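Local structure of angiopoietin-related protein 6 (Homo sapiens, 6Y43) at residues A[50-56]-A[75-81]; A[95-99]-A[110-116]; A[142-148]-A[171-177]. The protein is a member of the angiopoietin-like family of secreted signalling proteins and carries a calcium-binding, fibrinogen-like domain that probably recognises partner molecules. All coordinates share one frame; numbering follows the deposited sequence.

Contact 1. Residues A[50-56]-A[75-81]. With EDO (1,2-ethanediol), chain C.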
loop_
_atom_site.group_PDB
_atom_site.type_symbol
_atom_site.label_atom_id
_atom_site.label_comp_id
_atom_site.label_asym_id
_atom_site.label_seq_id
_atom_site.Cartn_x
_atom_site.Cartn_y
_atom_site.Cartn_z
ATOM N N VAL A 50 -0.216 -3.449 7.558
ATOM C CA VAL A 50 -0.333 -2.258 6.727
ATOM C C VAL A 50 1.026 -1.954 6.109
ATOM O O VAL A 50 2.025 -1.817 6.821
ATOM C CB VAL A 50 -0.847 -1.074 7.559
ATOM C CG1 VAL A 50 -0.810 0.216 6.740
ATOM C CG2 VAL A 50 -2.252 -1.360 8.063
ATOM N N ILE A 51 1.052 -1.792 4.779
ATOM C CA ILE A 51 2.269 -1.381 4.075
ATOM C C ILE A 51 2.191 0.026 3.508
ATOM O O ILE A 51 3.233 0.565 3.098
ATOM C CB ILE A 51 2.660 -2.368 2.958
ATOM C CG1 ILE A 51 1.647 -2.363 1.807
ATOM C CG2 ILE A 51 2.779 -3.767 3.524
ATOM C CD1 ILE A 51 2.141 -3.064 0.573
ATOM N N GLN A 52 1.022 0.656 3.537
ATOM C CA GLN A 52 0.822 1.997 3.021
ATOM C C GLN A 52 -0.447 2.520 3.653
ATOM O O GLN A 52 -1.412 1.761 3.790
ATOM C CB GLN A 52 0.668 1.993 1.497
ATOM C CG GLN A 52 0.639 3.373 0.911
ATOM C CD GLN A 52 -0.753 3.869 0.580
ATOM O OE1 GLN A 52 -1.757 3.274 0.979
ATOM N NE2 GLN A 52 -0.816 4.980 -0.160
ATOM N N ARG A 53 -0.444 3.790 4.060
ATOM C CA ARG A 53 -1.673 4.384 4.575
ATOM C C ARG A 53 -1.665 5.882 4.346
ATOM O O ARG A 53 -0.656 6.554 4.609
ATOM C CB ARG A 53 -1.868 4.110 6.069
ATOM C CG ARG A 53 -3.179 4.649 6.589
ATOM C CD ARG A 53 -3.520 4.021 7.953
ATOM N NE ARG A 53 -2.401 4.166 8.864
ATOM C CZ ARG A 53 -2.175 3.405 9.928
ATOM N NH1 ARG A 53 -2.995 2.422 10.245
ATOM N NH2 ARG A 53 -1.110 3.635 10.661
ATOM N N ARG A 54 -2.798 6.389 3.871
ATOM C CA ARG A 54 -3.078 7.812 3.736
ATOM C C ARG A 54 -4.316 8.173 4.544
ATOM O O ARG A 54 -5.307 7.444 4.511
ATOM C CB ARG A 54 -3.386 8.198 2.297
ATOM C CG ARG A 54 -2.454 7.655 1.224
ATOM C CD ARG A 54 -1.036 8.086 1.493
ATOM N NE ARG A 54 -0.811 9.525 1.379
ATOM C CZ ARG A 54 -0.603 10.174 0.240
ATOM N NH1 ARG A 54 -0.637 9.527 -0.914
ATOM N NH2 ARG A 54 -0.358 11.483 0.239
ATOM N N GLN A 55 -4.294 9.329 5.205
ATOM C CA GLN A 55 -5.457 9.678 6.015
ATOM C C GLN A 55 -5.514 11.143 6.423
ATOM O O GLN A 55 -6.569 11.609 6.872
ATOM C CB GLN A 55 -5.511 8.811 7.273
ATOM C CG GLN A 55 -4.331 9.043 8.230
ATOM C CD GLN A 55 -4.311 8.062 9.395
ATOM O OE1 GLN A 55 -4.737 6.916 9.259
ATOM N NE2 GLN A 55 -3.848 8.520 10.545
ATOM N N ASP A 56 -4.416 11.878 6.301
ATOM C CA ASP A 56 -4.475 13.262 6.765
ATOM C C ASP A 56 -3.472 14.240 6.165
ATOM O O ASP A 56 -3.429 15.407 6.580
ATOM C CB ASP A 56 -4.339 13.282 8.297
ATOM C CG ASP A 56 -2.978 12.772 8.785
ATOM O OD1 ASP A 56 -2.046 12.615 7.971
ATOM O OD2 ASP A 56 -2.803 12.576 10.018
ATOM N N PRO A 75 4.445 4.465 11.746
ATOM C CA PRO A 75 3.377 3.457 11.680
ATOM C C PRO A 75 2.127 3.813 12.457
ATOM O O PRO A 75 1.103 3.140 12.261
ATOM C CB PRO A 75 4.041 2.201 12.262
ATOM C CG PRO A 75 5.125 2.724 13.144
ATOM C CD PRO A 75 5.635 3.979 12.470
ATOM N N ASP A 76 2.164 4.820 13.331
ATOM C CA ASP A 76 0.942 5.266 13.992
ATOM C C ASP A 76 0.091 6.146 13.094
ATOM O O ASP A 76 -1.044 6.489 13.467
ATOM C CB ASP A 76 1.269 6.006 15.296
ATOM C CG ASP A 76 2.106 7.275 15.088
ATOM O OD1 ASP A 76 3.084 7.275 14.308
ATOM O OD2 ASP A 76 1.816 8.289 15.747
ATOM N N GLY A 77 0.565 6.479 11.894
ATOM C CA GLY A 77 -0.095 7.465 11.052
ATOM C C GLY A 77 0.057 7.124 9.586
ATOM O O GLY A 77 -0.099 5.960 9.192
ATOM N N GLU A 78 0.342 8.128 8.774
ATOM C CA GLU A 78 0.591 7.900 7.355
ATOM C C GLU A 78 1.982 7.321 7.183
ATOM O O GLU A 78 2.942 7.770 7.827
ATOM C CB GLU A 78 0.466 9.199 6.575
ATOM C CG GLU A 78 -0.932 9.741 6.502
ATOM C CD GLU A 78 -1.039 10.827 5.434
ATOM O OE1 GLU A 78 -0.017 11.499 5.171
ATOM O OE2 GLU A 78 -2.130 10.993 4.860
ATOM N N TYR A 79 2.097 6.313 6.325
ATOM C CA TYR A 79 3.425 5.790 6.066
ATOM C C TYR A 79 3.450 4.911 4.830
ATOM O O TYR A 79 2.414 4.540 4.275
ATOM C CB TYR A 79 3.988 5.018 7.262
ATOM C CG TYR A 79 3.429 3.639 7.585
ATOM C CD1 TYR A 79 2.280 3.499 8.347
ATOM C CD2 TYR A 79 4.100 2.479 7.207
ATOM C CE1 TYR A 79 1.809 2.248 8.707
ATOM C CE2 TYR A 79 3.622 1.239 7.543
ATOM C CZ TYR A 79 2.481 1.137 8.316
ATOM O OH TYR A 79 2.024 -0.087 8.684
ATOM N N TRP A 80 4.683 4.608 4.420
ATOM C CA TRP A 80 5.029 3.685 3.345
ATOM C C TRP A 80 6.092 2.756 3.912
ATOM O O TRP A 80 7.180 3.214 4.268
ATOM C CB TRP A 80 5.580 4.450 2.135
ATOM C CG TRP A 80 6.132 3.602 1.038
ATOM C CD1 TRP A 80 7.451 3.419 0.716
ATOM C CD2 TRP A 80 5.373 2.869 0.057
ATOM N NE1 TRP A 80 7.558 2.578 -0.381
ATOM C CE2 TRP A 80 6.294 2.229 -0.792
ATOM C CE3 TRP A 80 4.004 2.660 -0.147
ATOM C CZ2 TRP A 80 5.891 1.421 -1.869
ATOM C CZ3 TRP A 80 3.608 1.839 -1.194
ATOM C CH2 TRP A 80 4.557 1.234 -2.045
ATOM N N LEU A 81 5.789 1.458 3.997
ATOM C CA LEU A 81 6.698 0.550 4.696
ATOM C C LEU A 81 8.043 0.454 3.993
ATOM O O LEU A 81 9.077 0.281 4.656
ATOM C CB LEU A 81 6.075 -0.839 4.835
ATOM C CG LEU A 81 6.870 -1.859 5.647
ATOM C CD1 LEU A 81 7.074 -1.319 7.084
ATOM C CD2 LEU A 81 6.166 -3.205 5.655
HETATM C C1 EDO C . -4.027 5.066 12.857
HETATM O O1 EDO C . -3.731 6.471 12.804
HETATM C C2 EDO C . -5.405 4.805 12.269
HETATM O O2 EDO C . -5.308 5.033 10.860
HETATM O O HOH W 1 0.050 12.636 2.785
#

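Contact 2. Residues A[95-99]-A[110-116]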
loop_
_atom_site.group_PDB
_atom_site.type_symbol
_atom_site.label_atom_id
_atom_site.label_comp_id
_atom_site.label_asym_id
_atom_site.label_seq_id
_atom_site.Cartn_x
_atom_site.Cartn_y
_atom_site.Cartn_z
ATOM N N HIS A 95 0.918 -14.251 -0.642
ATOM C CA HIS A 95 0.296 -13.195 0.133
ATOM C C HIS A 95 -0.943 -12.677 -0.568
ATOM O O HIS A 95 -0.985 -12.587 -1.794
ATOM C CB HIS A 95 1.240 -12.022 0.368
ATOM C CG HIS A 95 2.284 -12.317 1.390
ATOM N ND1 HIS A 95 3.431 -13.015 1.091
ATOM C CD2 HIS A 95 2.340 -12.038 2.714
ATOM C CE1 HIS A 95 4.163 -13.141 2.186
ATOM N NE2 HIS A 95 3.524 -12.553 3.183
ATOM N N GLU A 96 -1.926 -12.296 0.236
ATOM C CA GLU A 96 -3.088 -11.552 -0.222
ATOM C C GLU A 96 -2.853 -10.069 0.026
ATOM O O GLU A 96 -2.339 -9.673 1.087
ATOM C CB GLU A 96 -4.344 -12.009 0.515
ATOM C CG GLU A 96 -5.597 -11.278 0.097
ATOM C CD GLU A 96 -6.847 -11.842 0.737
ATOM O OE1 GLU A 96 -6.723 -12.715 1.637
ATOM O OE2 GLU A 96 -7.950 -11.392 0.344
ATOM N N LEU A 97 -3.212 -9.253 -0.960
ATOM C CA LEU A 97 -3.230 -7.808 -0.818
ATOM C C LEU A 97 -4.654 -7.330 -0.636
ATOM O O LEU A 97 -5.536 -7.700 -1.424
ATOM C CB LEU A 97 -2.639 -7.146 -2.056
ATOM C CG LEU A 97 -2.768 -5.637 -2.160
ATOM C CD1 LEU A 97 -1.836 -4.968 -1.155
ATOM C CD2 LEU A 97 -2.339 -5.228 -3.566
ATOM N N LEU A 98 -4.872 -6.500 0.384
ATOM C CA LEU A 98 -6.148 -5.854 0.634
ATOM C C LEU A 98 -5.957 -4.352 0.508
ATOM O O LEU A 98 -5.019 -3.795 1.086
ATOM C CB LEU A 98 -6.666 -6.209 2.036
ATOM C CG LEU A 98 -7.931 -5.504 2.500
ATOM C CD1 LEU A 98 -9.115 -5.907 1.670
ATOM C CD2 LEU A 98 -8.172 -5.842 3.970
ATOM N N VAL A 99 -6.802 -3.703 -0.287
ATOM C CA VAL A 99 -6.792 -2.252 -0.416
ATOM C C VAL A 99 -8.075 -1.749 0.206
ATOM O O VAL A 99 -9.165 -2.210 -0.151
ATOM C CB VAL A 99 -6.674 -1.790 -1.879
ATOM C CG1 VAL A 99 -6.780 -0.301 -1.960
ATOM C CG2 VAL A 99 -5.345 -2.257 -2.487
ATOM N N ARG A 110 -13.412 -1.994 -0.782
ATOM C CA ARG A 110 -12.277 -2.882 -0.619
ATOM C C ARG A 110 -11.948 -3.606 -1.912
ATOM O O ARG A 110 -12.848 -4.009 -2.651
ATOM C CB ARG A 110 -12.555 -3.918 0.487
ATOM C CG ARG A 110 -13.115 -3.310 1.739
ATOM C CD ARG A 110 -13.310 -4.374 2.810
ATOM N NE ARG A 110 -13.994 -3.850 3.989
ATOM C CZ ARG A 110 -14.447 -4.611 4.979
ATOM N NH1 ARG A 110 -14.281 -5.924 4.924
ATOM N NH2 ARG A 110 -15.060 -4.061 6.019
ATOM N N ALA A 111 -10.653 -3.801 -2.151
ATOM C CA ALA A 111 -10.153 -4.620 -3.246
ATOM C C ALA A 111 -9.225 -5.678 -2.664
ATOM O O ALA A 111 -8.487 -5.407 -1.707
ATOM C CB ALA A 111 -9.426 -3.790 -4.294
ATOM N N HIS A 112 -9.312 -6.896 -3.198
ATOM C CA HIS A 112 -8.474 -8.008 -2.789
ATOM C C HIS A 112 -7.758 -8.587 -4.001
ATOM O O HIS A 112 -8.354 -8.707 -5.078
ATOM C CB HIS A 112 -9.287 -9.147 -2.139
ATOM C CG HIS A 112 -10.233 -8.709 -1.072
ATOM N ND1 HIS A 112 -11.421 -8.065 -1.343
ATOM C CD2 HIS A 112 -10.191 -8.871 0.272
ATOM C CE1 HIS A 112 -12.054 -7.819 -0.206
ATOM N NE2 HIS A 112 -11.326 -8.292 0.787
ATOM N N TYR A 113 -6.491 -8.957 -3.817
ATOM C CA TYR A 113 -5.714 -9.677 -4.824
ATOM C C TYR A 113 -5.113 -10.916 -4.182
ATOM O O TYR A 113 -4.389 -10.822 -3.184
ATOM C CB TYR A 113 -4.627 -8.794 -5.440
ATOM C CG TYR A 113 -5.236 -7.577 -6.089
ATOM C CD1 TYR A 113 -5.567 -6.471 -5.330
ATOM C CD2 TYR A 113 -5.571 -7.563 -7.449
ATOM C CE1 TYR A 113 -6.176 -5.371 -5.905
ATOM C CE2 TYR A 113 -6.180 -6.453 -8.026
ATOM C CZ TYR A 113 -6.488 -5.372 -7.255
ATOM O OH TYR A 113 -7.128 -4.279 -7.814
ATOM N N ASP A 114 -5.448 -12.080 -4.735
ATOM C CA ASP A 114 -4.986 -13.361 -4.211
ATOM C C ASP A 114 -3.624 -13.645 -4.825
ATOM O O ASP A 114 -3.473 -14.393 -5.782
ATOM C CB ASP A 114 -5.993 -14.458 -4.511
ATOM C CG ASP A 114 -7.254 -14.330 -3.672
ATOM O OD1 ASP A 114 -7.297 -13.482 -2.762
ATOM O OD2 ASP A 114 -8.207 -15.091 -3.910
ATOM N N GLY A 115 -2.616 -13.015 -4.254
ATOM C CA GLY A 115 -1.288 -13.070 -4.809
ATOM C C GLY A 115 -0.768 -11.662 -4.904
ATOM O O GLY A 115 -1.409 -10.788 -5.487
ATOM N N PHE A 116 0.406 -11.433 -4.340
ATOM C CA PHE A 116 0.999 -10.100 -4.341
ATOM C C PHE A 116 2.473 -10.296 -4.035
ATOM O O PHE A 116 2.821 -10.921 -3.030
ATOM C CB PHE A 116 0.335 -9.166 -3.316
ATOM C CG PHE A 116 1.121 -7.899 -3.075
ATOM C CD1 PHE A 116 1.132 -6.896 -4.026
ATOM C CD2 PHE A 116 1.865 -7.713 -1.920
ATOM C CE1 PHE A 116 1.865 -5.731 -3.833
ATOM C CE2 PHE A 116 2.606 -6.563 -1.741
ATOM C CZ PHE A 116 2.616 -5.573 -2.692
HETATM O O HOH W 2 1.838 -14.046 -3.359
#

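Contact 3. Residues A[142-148]-A[171-177]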
loop_
_atom_site.group_PDB
_atom_site.type_symbol
_atom_site.label_atom_id
_atom_site.label_comp_id
_atom_site.label_asym_id
_atom_site.label_seq_id
_atom_site.Cartn_x
_atom_site.Cartn_y
_atom_site.Cartn_z
ATOM N N TRP A 142 -4.248 -2.903 -13.922
ATOM C CA TRP A 142 -3.520 -2.274 -15.031
ATOM C C TRP A 142 -2.060 -2.035 -14.705
ATOM O O TRP A 142 -1.259 -1.769 -15.617
ATOM C CB TRP A 142 -4.165 -0.950 -15.384
ATOM C CG TRP A 142 -3.989 -0.521 -16.837
ATOM C CD1 TRP A 142 -4.104 -1.309 -17.938
ATOM C CD2 TRP A 142 -3.716 0.796 -17.303
ATOM N NE1 TRP A 142 -3.905 -0.558 -19.087
ATOM C CE2 TRP A 142 -3.673 0.741 -18.714
ATOM C CE3 TRP A 142 -3.485 2.025 -16.669
ATOM C CZ2 TRP A 142 -3.403 1.849 -19.481
ATOM C CZ3 TRP A 142 -3.224 3.139 -17.455
ATOM C CH2 TRP A 142 -3.178 3.041 -18.834
ATOM N N HIS A 143 -1.686 -2.120 -13.435
ATOM C CA HIS A 143 -0.328 -1.873 -13.001
ATOM C C HIS A 143 0.473 -3.147 -12.825
ATOM O O HIS A 143 1.662 -3.087 -12.498
ATOM C CB HIS A 143 -0.386 -1.096 -11.701
ATOM C CG HIS A 143 -1.044 0.229 -11.873
ATOM N ND1 HIS A 143 -0.362 1.326 -12.346
ATOM C CD2 HIS A 143 -2.333 0.617 -11.745
ATOM C CE1 HIS A 143 -1.187 2.356 -12.424
ATOM N NE2 HIS A 143 -2.390 1.954 -12.064
ATOM N N ASN A 144 -0.154 -4.293 -13.055
ATOM C CA ASN A 144 0.553 -5.563 -12.961
ATOM C C ASN A 144 1.761 -5.598 -13.902
ATOM O O ASN A 144 1.684 -5.175 -15.063
ATOM C CB ASN A 144 -0.439 -6.659 -13.306
ATOM C CG ASN A 144 -0.075 -7.991 -12.761
ATOM O OD1 ASN A 144 1.028 -8.199 -12.256
ATOM N ND2 ASN A 144 -1.033 -8.908 -12.812
ATOM N N ASP A 145 2.877 -6.114 -13.385
ATOM C CA ASP A 145 4.111 -6.279 -14.156
ATOM C C ASP A 145 4.584 -4.953 -14.724
ATOM O O ASP A 145 5.128 -4.899 -15.838
ATOM C CB ASP A 145 3.935 -7.301 -15.285
ATOM C CG ASP A 145 5.256 -7.785 -15.872
ATOM O OD1 ASP A 145 6.322 -7.616 -15.245
ATOM O OD2 ASP A 145 5.197 -8.320 -17.000
ATOM N N LYS A 146 4.350 -3.876 -13.986
ATOM C CA LYS A 146 4.980 -2.607 -14.252
ATOM C C LYS A 146 6.072 -2.338 -13.215
ATOM O O LYS A 146 5.929 -2.714 -12.044
ATOM C CB LYS A 146 3.960 -1.466 -14.224
ATOM C CG LYS A 146 2.947 -1.478 -15.390
ATOM C CD LYS A 146 3.621 -1.283 -16.746
ATOM C CE LYS A 146 2.656 -1.617 -17.858
ATOM N NZ LYS A 146 3.343 -1.541 -19.193
ATOM N N PRO A 147 7.169 -1.724 -13.632
ATOM C CA PRO A 147 8.230 -1.364 -12.692
ATOM C C PRO A 147 7.800 -0.188 -11.838
ATOM O O PRO A 147 6.883 0.555 -12.184
ATOM C CB PRO A 147 9.397 -0.998 -13.603
ATOM C CG PRO A 147 8.749 -0.507 -14.848
ATOM C CD PRO A 147 7.470 -1.272 -15.007
ATOM N N PHE A 148 8.478 -0.032 -10.698
ATOM C CA PHE A 148 8.215 1.096 -9.818
ATOM C C PHE A 148 8.972 2.327 -10.300
ATOM O O PHE A 148 10.196 2.291 -10.476
ATOM C CB PHE A 148 8.616 0.750 -8.375
ATOM C CG PHE A 148 7.935 1.605 -7.334
ATOM C CD1 PHE A 148 6.675 1.274 -6.873
ATOM C CD2 PHE A 148 8.574 2.690 -6.783
ATOM C CE1 PHE A 148 6.047 2.038 -5.900
ATOM C CE2 PHE A 148 7.950 3.451 -5.803
ATOM C CZ PHE A 148 6.688 3.124 -5.375
ATOM N N TRP A 171 3.838 2.042 -9.589
ATOM C CA TRP A 171 4.041 1.191 -10.756
ATOM C C TRP A 171 3.254 1.775 -11.932
ATOM O O TRP A 171 2.318 1.181 -12.474
ATOM C CB TRP A 171 3.622 -0.235 -10.434
ATOM C CG TRP A 171 4.250 -0.804 -9.167
ATOM C CD1 TRP A 171 5.454 -1.448 -9.061
ATOM C CD2 TRP A 171 3.704 -0.771 -7.840
ATOM N NE1 TRP A 171 5.680 -1.832 -7.760
ATOM C CE2 TRP A 171 4.617 -1.432 -6.996
ATOM C CE3 TRP A 171 2.517 -0.265 -7.284
ATOM C CZ2 TRP A 171 4.393 -1.590 -5.629
ATOM C CZ3 TRP A 171 2.311 -0.421 -5.924
ATOM C CH2 TRP A 171 3.245 -1.082 -5.117
ATOM N N TYR A 172 3.604 3.010 -12.271
ATOM C CA TYR A 172 2.852 3.740 -13.283
ATOM C C TYR A 172 2.879 3.016 -14.628
ATOM O O TYR A 172 3.888 2.425 -15.034
ATOM C CB TYR A 172 3.381 5.179 -13.429
ATOM C CG TYR A 172 3.020 6.113 -12.267
ATOM C CD1 TYR A 172 1.699 6.431 -11.972
ATOM C CD2 TYR A 172 4.011 6.694 -11.487
ATOM C CE1 TYR A 172 1.382 7.265 -10.921
ATOM C CE2 TYR A 172 3.700 7.533 -10.443
ATOM C CZ TYR A 172 2.363 7.841 -10.175
ATOM O OH TYR A 172 2.061 8.687 -9.112
ATOM N N HIS A 173 1.730 3.102 -15.324
ATOM C CA HIS A 173 1.522 2.557 -16.655
ATOM C C HIS A 173 1.462 3.742 -17.581
ATOM O O HIS A 173 2.514 4.345 -17.892
ATOM C CB HIS A 173 0.240 1.708 -16.659
ATOM C CG HIS A 173 0.026 0.919 -17.918
ATOM N ND1 HIS A 173 -0.612 -0.301 -17.918
ATOM C CD2 HIS A 173 0.341 1.181 -19.208
ATOM C CE1 HIS A 173 -0.668 -0.767 -19.159
ATOM N NE2 HIS A 173 -0.100 0.117 -19.960
ATOM N N ALA A 174 0.279 4.191 -18.014
ATOM C CA ALA A 174 0.152 5.360 -18.888
ATOM C C ALA A 174 -1.174 6.105 -18.692
ATOM O O ALA A 174 -1.983 6.234 -19.620
ATOM C CB ALA A 174 0.305 4.930 -20.348
ATOM N N CYS A 175 -1.433 6.659 -17.490
ATOM C CA CYS A 175 -0.512 6.605 -16.357
ATOM C C CYS A 175 -1.008 5.715 -15.237
ATOM O O CYS A 175 -0.230 4.949 -14.640
ATOM C CB CYS A 175 -0.284 7.988 -15.752
ATOM S SG CYS A 175 0.944 8.935 -16.677
ATOM N N ALA A 176 -2.304 5.825 -14.906
ATOM C CA ALA A 176 -2.770 5.054 -13.764
ATOM C C ALA A 176 -4.282 4.913 -13.675
ATOM O O ALA A 176 -5.043 5.863 -13.896
ATOM C CB ALA A 176 -2.274 5.658 -12.439
ATOM N N HIS A 177 -4.678 3.721 -13.260
ATOM C CA HIS A 177 -6.015 3.482 -12.740
ATOM C C HIS A 177 -6.111 3.751 -11.241
ATOM O O HIS A 177 -7.213 3.969 -10.739
ATOM C CB HIS A 177 -6.429 2.050 -13.055
ATOM C CG HIS A 177 -6.757 1.834 -14.501
ATOM N ND1 HIS A 177 -7.235 0.642 -14.986
ATOM C CD2 HIS A 177 -6.626 2.655 -15.572
ATOM C CE1 HIS A 177 -7.419 0.745 -16.293
ATOM N NE2 HIS A 177 -7.064 1.960 -16.669
HETATM O O HOH W 3 -6.955 -1.731 -13.586
HETATM O O HOH W 4 6.398 2.615 -13.811
#

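Contact 1. Residues A[50-56]-A[75-81]
Gln52 and Trp80 form a non-hydrogen-bonded pair, and Arg53 and Tyr79 a hydrogen-bonded one, where strand 48-54 meets the short antiparallel strand 79-80. Arg53 N lies 3.0 Å from Tyr79 O, the return bond from Tyr79 N to Arg53 O is longer (3.3 Å), and Leu81 N reaches Ile51 O nearly straight.

With CG anti to its own N (chi1 -176°) and the chain bent at chi3, Arg53 turns its guanidinium edge to the loop 75-77. There Gly77 O sits in the guanidinium plane, 2.9 Å from both Arg53 NE and Arg53 NH2; NH2 approaches a lone pair, NE comes from above the carbonyl plane. An ethanediol, held by Gln55 OE1 and NE2 and by Asp76 O, merely sits over one guanidinium face. The other edge of strand 48-54 is irregular: two residues, Ile51 and Gln52, stand opposite the single residue Met215, a classic bulge in the antiparallel sheet of this fibrinogen-like domain.

Glutamate suits position 78 because its long, flexible side chain carries an acceptor to backbone N-H groups where the strand ends. Glu78 OE2 is 2.8 Å from both Gln55 N and Asp56 N, the former on the anti lone pair, the latter from above the carboxylate plane. A water links Glu78 OE1 to Arg54 NH2, and Arg54 NH1 binds Gly182 O. Tyr79 OH, bonded to Trp38 N, makes a weak bond to Val50 O.

Contact 2. Residues A[95-99]-A[110-116]
Val99 N and Ala111 O, 2.8 Å apart, make the shortest bond of this ladder, and Ala111 N answers it at Val99 O. Two residues along, Leu97 and Tyr113 repeat the reciprocal pattern, with Tyr113 N 2.9 Å from Leu97 O. Leu98 and His112 form the non-hydrogen-bonded pair between. Their side chains lie alongside each other, and Leu98 CD1 rests over the imidazole face, 3.7 Å from the centroid of the His112 ring, in a CH-pi contact. The same imidazole meets Glu96 OE2 at its edge, at CD2 (3.4 Å). Its flat face takes the Leu98 methyl while both nitrogens face acceptors, NE2 Glu44 OE1 and ND1 His133 O, so the ring is probably protonated.

The other face of the hairpin is largely apolar, though Tyr113 OH binds Asp138 OD1. Leu97, its CG anti to N (chi1 171°), sends CD2 between two aromatics, 3.9 Å from both Tyr113 CD1 and Phe116 CD1, while small Ala111 fits beside Val99. Asp114 sits in the middle of an inverse gamma turn; at Gly115 a beta carbon would collide with the preceding carbonyl oxygen, so glycine fits. Strands 95-102 and 108-118, consecutive and joined by a short connection, form a beta hairpin within the fibrinogen-like fold.

Contact 3. Residues A[142-148]-A[171-177]
Trp142 is sandwiched between two imidazoles, His173 over one face of its indole and His177 over the opposite one. The His173 ring stacks face to face on the six-membered ring of Trp142, the planes only 16° apart and the centroids 3.7 Å apart; the His177 ring is offset over the five-membered ring, and Trp142 CB also rests on the His177 face. A broad indole suits this place because each face can carry a separate histidine. The first stack is pinned by a bond within the imidazole plane: His173 ND1 gives its hydrogen to Trp142 O at 2.8 Å. Over the far face of His173 sits Lys146 CE, 3.5 Å above its centre. The lysine chain bends at chi2 (-64°) to come across the ring, and its NZ goes on to Ser157 OG.

His143 works through its edge instead. His143 ND1 donates to Trp171 O (2.7 Å), which it meets from above the carbonyl plane, while His143 NE2 accepts from His177 N at 3.1 Å, tilted out of the ring plane. Farther in, Phe148 points its edge at the face of Trp171, CD1 lying 3.4 Å from Trp171 CE2 with the planes at 78°, and Trp171 NE1 binds Tyr125 O.

A cis peptide precedes Cys175, the disulfide partner of Cys162, consistent with the one before the equivalent cysteine in relatives such as fibrinogen gamma and the ficolins, where it lies at the ligand pocket. With one nitrogen donating and the other accepting, His143 is probably neutral, a two-ended bridge that ties together the backbone of this loop.

In the fold
Contact 1 and contact 2 both belong to the antiparallel sheet, on either side of strand 212-219, which pairs with strands 48-54 and 95-102. Contact 2 is the more buried, and backbone ladder bonds and apolar side chains dominate it; contact 1 passes from buried strand to a partly exposed loop, where charged side chains grip backbone atoms. Contact 3 has no strand pairing: two loops nearer the surface, one of them carrying Cys175 of the disulfide with Cys162, are joined by stacked rings and histidine bonds. The three are continuous in part. Ile51 packs on Phe116 between contacts 1 and 2, and Trp80 touches Phe148 and Trp171 of contact 3, whereas contacts 2 and 3 do not touch.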